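Local coordinates for hypothetical protein (Pyrococcus furiosus, PDB 2FZF) that is of unknown function but belongs to the rubrerythrin family of ferritin-like proteins, in which a four-helix bundle commonly houses a two-iron centre, at residues L11-M16 with E117-E122; S74-G79 with E134-L139. All coordinates share one frame; numbering follows the deposited sequence.

Interaction 1: residues L11-M16 with E117-E122; sequences LPIEKM and EEIAAE
A small apolar surface contact sets I13, in the loop that leads into helix 21-44, against I119 and E122 on one flank of helix 103-129. I13 supplies every touching atom on the loop side. A short 3-10 turn at I13 and E14, with K15 N bonded to P12 O, presents the CB of I13 toward the helix. The CG1 branch of I13 lies roughly anti to the backbone N (chi1 -150°) and reaches out to CD1, which ends 3.9 Å from I119 CG2 and 3.8 Å from I119 O. The two isoleucines slide past each other in opposite directions, joined through one methyl from each. E122 stands nearly one turn further along the helix and runs obliquely to I13; with CG anti to its backbone N (chi1 173°), it sets CG 3.9 Å from I13 CG1. The chain runs on extended, and E122 OE2 lies 4.0 Å from I13 CG2, a van der Waals approach with no hydrogen bond across the contact. Helix 103-129 belongs to the four-helix bundle of the ferritin-like fold, and the loop is laid on its outside. Other apolar groups add to the patch: I89 touches both I13 and I119, while F123 receives I13 and M16. Cutting I13 back to an alanine would remove all three outer carbons and would probably leave I119 CG2 and the E122 CG methylene without their cover from the loop. The residue types fit these places: branched isoleucines provide broad hydrocarbon surfaces for packing, whereas the glutamate lends its methylenes and its carboxylate stays at the protein surface. On another side of the same helix segment, E117 gathers with E62, E147 and H150, a cluster consistent with the metal-binding centre of rubrerythrin relatives.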
ATOM      1  N   LEU A  11     -21.650  -8.019   9.096  1.00 55.39           N
ATOM      2  CA  LEU A  11     -21.640  -9.478   9.029  1.00 55.86           C
ATOM      3  C   LEU A  11     -20.258 -10.032   8.662  1.00 56.60           C
ATOM      4  O   LEU A  11     -19.552  -9.474   7.833  1.00 56.18           O
ATOM      5  CB  LEU A  11     -22.672  -9.956   8.006  1.00 55.45           C
ATOM      6  CG  LEU A  11     -24.134  -9.576   8.269  1.00 56.13           C
ATOM      7  CD1 LEU A  11     -25.028 -10.098   7.138  1.00 53.47           C
ATOM      8  CD2 LEU A  11     -24.571 -10.138   9.620  1.00 53.88           C
ATOM      9  N   PRO A  12     -19.843 -11.134   9.303  1.00 58.02           N
ATOM     10  CA  PRO A  12     -18.540 -11.738   9.018  1.00 57.22           C
ATOM     11  C   PRO A  12     -18.422 -12.204   7.574  1.00 57.36           C
ATOM     12  O   PRO A  12     -19.395 -12.661   6.980  1.00 58.17           O
ATOM     13  CB  PRO A  12     -18.483 -12.904   9.999  1.00 57.60           C
ATOM     14  CG  PRO A  12     -19.920 -13.276  10.148  1.00 58.38           C
ATOM     15  CD  PRO A  12     -20.558 -11.920  10.322  1.00 58.14           C
ATOM     16  N   ILE A  13     -17.214 -12.090   7.032  1.00 57.45           N
ATOM     17  CA  ILE A  13     -16.899 -12.482   5.658  1.00 55.39           C
ATOM     18  C   ILE A  13     -17.459 -13.879   5.363  1.00 55.21           C
ATOM     19  O   ILE A  13     -17.894 -14.185   4.243  1.00 53.02           O
ATOM     20  CB  ILE A  13     -15.355 -12.471   5.461  1.00 54.59           C
ATOM     21  CG1 ILE A  13     -14.994 -12.133   4.015  1.00 54.31           C
ATOM     22  CG2 ILE A  13     -14.767 -13.817   5.860  1.00 55.42           C
ATOM     23  CD1 ILE A  13     -15.394 -10.739   3.610  1.00 52.01           C
ATOM     24  N   GLU A  14     -17.444 -14.715   6.397  1.00 57.23           N
ATOM     25  CA  GLU A  14     -17.914 -16.093   6.322  1.00 57.02           C
ATOM     26  C   GLU A  14     -19.328 -16.185   5.777  1.00 56.42           C
ATOM     27  O   GLU A  14     -19.637 -17.051   4.959  1.00 56.69           O
ATOM     28  CB  GLU A  14     -17.854 -16.739   7.709  1.00 57.96           C
ATOM     29  CG  GLU A  14     -17.961 -18.260   7.679  1.00 59.76           C
ATOM     30  CD  GLU A  14     -16.742 -18.931   7.052  1.00 60.35           C
ATOM     31  OE1 GLU A  14     -16.164 -18.354   6.099  1.00 58.65           O
ATOM     32  OE2 GLU A  14     -16.374 -20.042   7.507  1.00 59.36           O
ATOM     33  N   LYS A  15     -20.195 -15.286   6.221  1.00 56.27           N
ATOM     34  CA  LYS A  15     -21.567 -15.332   5.753  1.00 55.85           C
ATOM     35  C   LYS A  15     -21.813 -14.543   4.480  1.00 54.61           C
ATOM     36  O   LYS A  15     -22.801 -13.824   4.368  1.00 53.64           O
ATOM     37  CB  LYS A  15     -22.512 -14.863   6.849  1.00 56.68           C
ATOM     38  CG  LYS A  15     -22.436 -13.404   7.146  1.00 58.92           C
ATOM     39  CD  LYS A  15     -23.455 -13.047   8.211  1.00 63.28           C
ATOM     40  CE  LYS A  15     -24.884 -13.460   7.812  1.00 65.88           C
ATOM     41  NZ  LYS A  15     -25.408 -12.802   6.559  1.00 68.52           N
ATOM     42  N   MET A  16     -20.905 -14.683   3.519  1.00 54.91           N
ATOM     43  CA  MET A  16     -21.052 -14.011   2.239  1.00 53.72           C
ATOM     44  C   MET A  16     -21.944 -14.911   1.395  1.00 55.41           C
ATOM     45  O   MET A  16     -22.620 -14.450   0.475  1.00 56.43           O
ATOM     46  CB  MET A  16     -19.693 -13.839   1.545  1.00 50.73           C
ATOM     47  CG  MET A  16     -19.025 -12.469   1.714  1.00 45.81           C
ATOM     48  SD  MET A  16     -17.421 -12.349   0.847  1.00 42.55           S
ATOM     49  CE  MET A  16     -17.930 -12.232  -0.855  1.00 39.56           C
ATOM     50  N   GLU A 117     -10.369  -1.943   5.448  1.00 34.45           N
ATOM     51  CA  GLU A 117      -9.602  -2.307   4.266  1.00 35.81           C
ATOM     52  C   GLU A 117      -9.250  -3.794   4.337  1.00 36.70           C
ATOM     53  O   GLU A 117      -9.113  -4.481   3.314  1.00 34.11           O
ATOM     54  CB  GLU A 117      -8.330  -1.466   4.157  1.00 36.62           C
ATOM     55  CG  GLU A 117      -8.552   0.050   4.091  1.00 40.32           C
ATOM     56  CD  GLU A 117      -9.201   0.517   2.801  1.00 42.65           C
ATOM     57  OE1 GLU A 117     -10.437   0.416   2.670  1.00 47.54           O
ATOM     58  OE2 GLU A 117      -8.476   0.984   1.904  1.00 43.01           O
ATOM     59  N   GLU A 118      -9.116  -4.284   5.563  1.00 38.74           N
ATOM     60  CA  GLU A 118      -8.803  -5.677   5.814  1.00 41.11           C
ATOM     61  C   GLU A 118      -9.955  -6.512   5.291  1.00 41.40           C
ATOM     62  O   GLU A 118      -9.766  -7.380   4.435  1.00 41.91           O
ATOM     63  CB  GLU A 118      -8.630  -5.913   7.315  1.00 44.80           C
ATOM     64  CG  GLU A 118      -8.298  -7.342   7.697  1.00 48.04           C
ATOM     65  CD  GLU A 118      -8.226  -7.540   9.207  1.00 50.01           C
ATOM     66  OE1 GLU A 118      -9.248  -7.320   9.894  1.00 49.49           O
ATOM     67  OE2 GLU A 118      -7.141  -7.916   9.704  1.00 52.83           O
ATOM     68  N   ILE A 119     -11.159  -6.254   5.785  1.00 40.84           N
ATOM     69  CA  ILE A 119     -12.290  -7.039   5.312  1.00 41.59           C
ATOM     70  C   ILE A 119     -12.565  -6.847   3.822  1.00 40.04           C
ATOM     71  O   ILE A 119     -13.025  -7.775   3.179  1.00 42.03           O
ATOM     72  CB  ILE A 119     -13.594  -6.746   6.126  1.00 43.75           C
ATOM     73  CG1 ILE A 119     -13.520  -7.428   7.501  1.00 43.72           C
ATOM     74  CG2 ILE A 119     -14.816  -7.302   5.402  1.00 43.40           C
ATOM     75  CD1 ILE A 119     -12.673  -6.679   8.512  1.00 45.09           C
ATOM     76  N   ALA A 120     -12.278  -5.666   3.274  1.00 39.30           N
ATOM     77  CA  ALA A 120     -12.522  -5.384   1.852  1.00 38.89           C
ATOM     78  C   ALA A 120     -11.661  -6.209   0.884  1.00 41.46           C
ATOM     79  O   ALA A 120     -12.174  -6.789  -0.084  1.00 40.87           O
ATOM     80  CB  ALA A 120     -12.333  -3.906   1.573  1.00 34.10           C
ATOM     81  N   ALA A 121     -10.357  -6.252   1.128  1.00 43.32           N
ATOM     82  CA  ALA A 121      -9.472  -7.019   0.267  1.00 43.92           C
ATOM     83  C   ALA A 121      -9.847  -8.493   0.373  1.00 44.51           C
ATOM     84  O   ALA A 121      -9.886  -9.201  -0.634  1.00 45.31           O
ATOM     85  CB  ALA A 121      -8.019  -6.812   0.678  1.00 45.06           C
ATOM     86  N   GLU A 122     -10.124  -8.953   1.590  1.00 43.93           N
ATOM     87  CA  GLU A 122     -10.501 -10.348   1.812  1.00 44.70           C
ATOM     88  C   GLU A 122     -11.817 -10.661   1.121  1.00 43.49           C
ATOM     89  O   GLU A 122     -12.068 -11.802   0.713  1.00 44.01           O
ATOM     90  CB  GLU A 122     -10.609 -10.631   3.307  1.00 46.39           C
ATOM     91  CG  GLU A 122     -11.146 -12.007   3.651  1.00 52.69           C
ATOM     92  CD  GLU A 122     -10.935 -12.367   5.124  1.00 57.47           C
ATOM     93  OE1 GLU A 122     -10.928 -11.426   5.967  1.00 56.64           O
ATOM     94  OE2 GLU A 122     -10.786 -13.584   5.433  1.00 57.56           O
TER

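Interaction 2: residues S74-G79 with E134-L139; sequences SQMFPG and EEKKRL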
ATOM      1  N   SER A  74     -22.809  -3.800 -14.520  1.00 41.68           N
ATOM      2  CA  SER A  74     -23.510  -3.488 -15.762  1.00 40.27           C
ATOM      3  C   SER A  74     -23.133  -4.551 -16.800  1.00 40.13           C
ATOM      4  O   SER A  74     -23.944  -4.923 -17.644  1.00 38.30           O
ATOM      5  CB  SER A  74     -23.090  -2.087 -16.227  1.00 39.40           C
ATOM      6  OG  SER A  74     -23.924  -1.585 -17.231  1.00 37.04           O
ATOM      7  N   GLN A  75     -21.900  -5.044 -16.715  1.00 41.61           N
ATOM      8  CA  GLN A  75     -21.409  -6.073 -17.628  1.00 44.44           C
ATOM      9  C   GLN A  75     -22.010  -7.456 -17.361  1.00 44.84           C
ATOM     10  O   GLN A  75     -22.188  -8.236 -18.293  1.00 45.82           O
ATOM     11  CB  GLN A  75     -19.877  -6.167 -17.565  1.00 46.16           C
ATOM     12  CG  GLN A  75     -19.139  -4.950 -18.131  1.00 50.11           C
ATOM     13  CD  GLN A  75     -17.631  -4.996 -17.877  1.00 53.41           C
ATOM     14  OE1 GLN A  75     -17.177  -5.041 -16.722  1.00 54.46           O
ATOM     15  NE2 GLN A  75     -16.850  -4.980 -18.956  1.00 53.16           N
ATOM     16  N   MET A  76     -22.328  -7.771 -16.106  1.00 45.65           N
ATOM     17  CA  MET A  76     -22.900  -9.087 -15.801  1.00 46.06           C
ATOM     18  C   MET A  76     -24.422  -8.993 -15.605  1.00 46.48           C
ATOM     19  O   MET A  76     -25.112 -10.014 -15.567  1.00 47.80           O
ATOM     20  CB  MET A  76     -22.215  -9.697 -14.552  1.00 44.45           C
ATOM     21  CG  MET A  76     -22.151 -11.261 -14.486  1.00 42.00           C
ATOM     22  SD  MET A  76     -21.284 -12.130 -15.853  1.00 36.85           S
ATOM     23  CE  MET A  76     -19.917 -11.068 -16.097  1.00 39.84           C
ATOM     24  N   PHE A  77     -24.949  -7.771 -15.506  1.00 44.53           N
ATOM     25  CA  PHE A  77     -26.390  -7.578 -15.321  1.00 43.41           C
ATOM     26  C   PHE A  77     -26.913  -6.418 -16.166  1.00 43.81           C
ATOM     27  O   PHE A  77     -27.517  -5.479 -15.647  1.00 42.42           O
ATOM     28  CB  PHE A  77     -26.696  -7.326 -13.846  1.00 40.97           C
ATOM     29  CG  PHE A  77     -26.114  -8.366 -12.935  1.00 40.57           C
ATOM     30  CD1 PHE A  77     -26.666  -9.648 -12.882  1.00 40.02           C
ATOM     31  CD2 PHE A  77     -24.985  -8.087 -12.172  1.00 40.26           C
ATOM     32  CE1 PHE A  77     -26.103 -10.641 -12.091  1.00 38.37           C
ATOM     33  CE2 PHE A  77     -24.411  -9.072 -11.378  1.00 41.32           C
ATOM     34  CZ  PHE A  77     -24.976 -10.359 -11.336  1.00 40.80           C
ATOM     35  N   PRO A  78     -26.725  -6.498 -17.496  1.00 45.32           N
ATOM     36  CA  PRO A  78     -27.177  -5.435 -18.403  1.00 46.29           C
ATOM     37  C   PRO A  78     -28.644  -5.074 -18.299  1.00 46.81           C
ATOM     38  O   PRO A  78     -29.508  -5.936 -18.396  1.00 47.21           O
ATOM     39  CB  PRO A  78     -26.796  -5.972 -19.781  1.00 44.96           C
ATOM     40  CG  PRO A  78     -26.908  -7.438 -19.614  1.00 42.84           C
ATOM     41  CD  PRO A  78     -26.284  -7.679 -18.264  1.00 44.19           C
ATOM     42  N   GLY A  79     -28.910  -3.790 -18.081  1.00 49.31           N
ATOM     43  CA  GLY A  79     -30.278  -3.317 -17.979  1.00 50.41           C
ATOM     44  C   GLY A  79     -30.837  -3.261 -16.572  1.00 52.06           C
ATOM     45  O   GLY A  79     -31.715  -2.444 -16.300  1.00 53.97           O
ATOM     46  N   GLU A 134     -11.910 -15.084 -16.656  1.00 71.47           N
ATOM     47  CA  GLU A 134     -10.640 -14.496 -16.235  1.00 73.11           C
ATOM     48  C   GLU A 134     -10.578 -12.974 -16.163  1.00 72.85           C
ATOM     49  O   GLU A 134     -10.017 -12.424 -15.217  1.00 72.59           O
ATOM     50  CB  GLU A 134      -9.500 -15.020 -17.121  1.00 74.02           C
ATOM     51  CG  GLU A 134      -9.168 -16.503 -16.908  1.00 75.85           C
ATOM     52  CD  GLU A 134      -8.537 -16.795 -15.545  1.00 76.54           C
ATOM     53  OE1 GLU A 134      -8.286 -17.983 -15.253  1.00 77.34           O
ATOM     54  OE2 GLU A 134      -8.288 -15.845 -14.771  1.00 77.08           O
ATOM     55  N   GLU A 135     -11.142 -12.290 -17.147  1.00 72.55           N
ATOM     56  CA  GLU A 135     -11.114 -10.838 -17.124  1.00 72.24           C
ATOM     57  C   GLU A 135     -11.793 -10.280 -15.869  1.00 71.49           C
ATOM     58  O   GLU A 135     -11.278  -9.360 -15.236  1.00 71.66           O
ATOM     59  CB  GLU A 135     -11.786 -10.285 -18.369  1.00 72.78           C
ATOM     60  CG  GLU A 135     -11.832  -8.788 -18.396  1.00 75.78           C
ATOM     61  CD  GLU A 135     -12.563  -8.273 -19.603  1.00 78.69           C
ATOM     62  OE1 GLU A 135     -12.856  -7.058 -19.645  1.00 79.81           O
ATOM     63  OE2 GLU A 135     -12.845  -9.082 -20.514  1.00 80.19           O
ATOM     64  N   LYS A 136     -12.943 -10.843 -15.510  1.00 70.60           N
ATOM     65  CA  LYS A 136     -13.686 -10.404 -14.332  1.00 69.81           C
ATOM     66  C   LYS A 136     -12.965 -10.715 -13.014  1.00 69.58           C
ATOM     67  O   LYS A 136     -13.005  -9.917 -12.081  1.00 69.56           O
ATOM     68  CB  LYS A 136     -15.089 -11.037 -14.323  1.00 69.27           C
ATOM     69  CG  LYS A 136     -16.100 -10.339 -15.237  1.00 70.01           C
ATOM     70  CD  LYS A 136     -15.533 -10.159 -16.645  1.00 70.78           C
ATOM     71  CE  LYS A 136     -16.245  -9.069 -17.436  1.00 69.83           C
ATOM     72  NZ  LYS A 136     -15.652  -8.933 -18.801  1.00 70.02           N
ATOM     73  N   LYS A 137     -12.309 -11.870 -12.940  1.00 69.16           N
ATOM     74  CA  LYS A 137     -11.595 -12.261 -11.731  1.00 68.16           C
ATOM     75  C   LYS A 137     -10.325 -11.432 -11.607  1.00 67.36           C
ATOM     76  O   LYS A 137      -9.709 -11.341 -10.543  1.00 67.47           O
ATOM     77  CB  LYS A 137     -11.261 -13.766 -11.769  1.00 68.95           C
ATOM     78  CG  LYS A 137     -12.504 -14.684 -11.791  1.00 69.12           C
ATOM     79  CD  LYS A 137     -12.179 -16.171 -11.551  1.00 67.70           C
ATOM     80  CE  LYS A 137     -11.237 -16.737 -12.604  1.00 67.59           C
ATOM     81  NZ  LYS A 137     -10.799 -18.109 -12.240  1.00 66.67           N
ATOM     82  N   ARG A 138      -9.940 -10.808 -12.707  1.00 66.79           N
ATOM     83  CA  ARG A 138      -8.746  -9.987 -12.717  1.00 65.95           C
ATOM     84  C   ARG A 138      -9.078  -8.646 -12.060  1.00 65.12           C
ATOM     85  O   ARG A 138      -8.241  -8.058 -11.375  1.00 65.44           O
ATOM     86  CB  ARG A 138      -8.277  -9.811 -14.155  1.00 68.13           C
ATOM     87  CG  ARG A 138      -6.770  -9.762 -14.321  1.00 71.25           C
ATOM     88  CD  ARG A 138      -6.384 -10.203 -15.732  1.00 73.04           C
ATOM     89  NE  ARG A 138      -6.397 -11.656 -15.873  1.00 74.64           N
ATOM     90  CZ  ARG A 138      -6.519 -12.299 -17.030  1.00 75.68           C
ATOM     91  NH1 ARG A 138      -6.646 -11.618 -18.165  1.00 74.46           N
ATOM     92  NH2 ARG A 138      -6.498 -13.629 -17.051  1.00 74.82           N
ATOM     93  N   LEU A 139     -10.307  -8.175 -12.263  1.00 62.78           N
ATOM     94  CA  LEU A 139     -10.761  -6.930 -11.653  1.00 60.95           C
ATOM     95  C   LEU A 139     -10.843  -7.112 -10.141  1.00 58.26           C
ATOM     96  O   LEU A 139     -10.501  -6.214  -9.371  1.00 59.08           O
ATOM     97  CB  LEU A 139     -12.148  -6.544 -12.182  1.00 63.25           C
ATOM     98  CG  LEU A 139     -12.240  -5.592 -13.374  1.00 64.44           C
ATOM     99  CD1 LEU A 139     -11.723  -4.228 -12.950  1.00 64.86           C
ATOM    100  CD2 LEU A 139     -11.445  -6.140 -14.555  1.00 65.65           C
TER
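At one end of the ferritin-like four-helix bundle, Q75 and M76 in the last turn of helix 63-76 meet K136 in the first turn of helix 134-164. M76 is the apolar partner. Its chain bends at chi2 (59°) and again at chi3 (40°), bringing CE to 4.0 Å from K136 CG, so that a flexible thioether end lies across the aliphatic stem of the lysine. Q75 crosses the outer part of the same chain, with OE1 4.2 Å from K136 CE. Lysine suits this place because its methylenes can pack while its amine ends among acidic side chains: K136 NZ pairs with E135 OE2 at 3.3 Å and with E133, both on its own side of the contact. Around the helix, R138 forms a salt bridge to E165 of the second subunit. The Q75 NE2 to K136 NZ separation, 4.1 Å, brings two nitrogens near each other without a bond. The chemistry implies a light contact: with no hydrogen bond or salt bridge between the segments, it rests on van der Waals packing, while the lysine charge is probably balanced by the glutamates at its own helix end.

How the interactions relate
From the N terminus the chain passes 11-16, then 74-79, then 117-122 and finally 134-139, so the two contacts alternate and cross rather than nest. Interaction 1 closes a loop of 100 residues that takes in helices 21-44, 51-61 and 63-76 and the first half of helix 103-129, bringing the leading loop back to that last helix. Interaction 2 begins inside that loop and closes 54 residues, including all of helix 103-129, to join helix 63-76 with helix 134-164. Their centres lie 20 Å apart and their nearest atoms about 9 Å, without touching. One ties an outer loop to the bundle; the other pairs two helix ends.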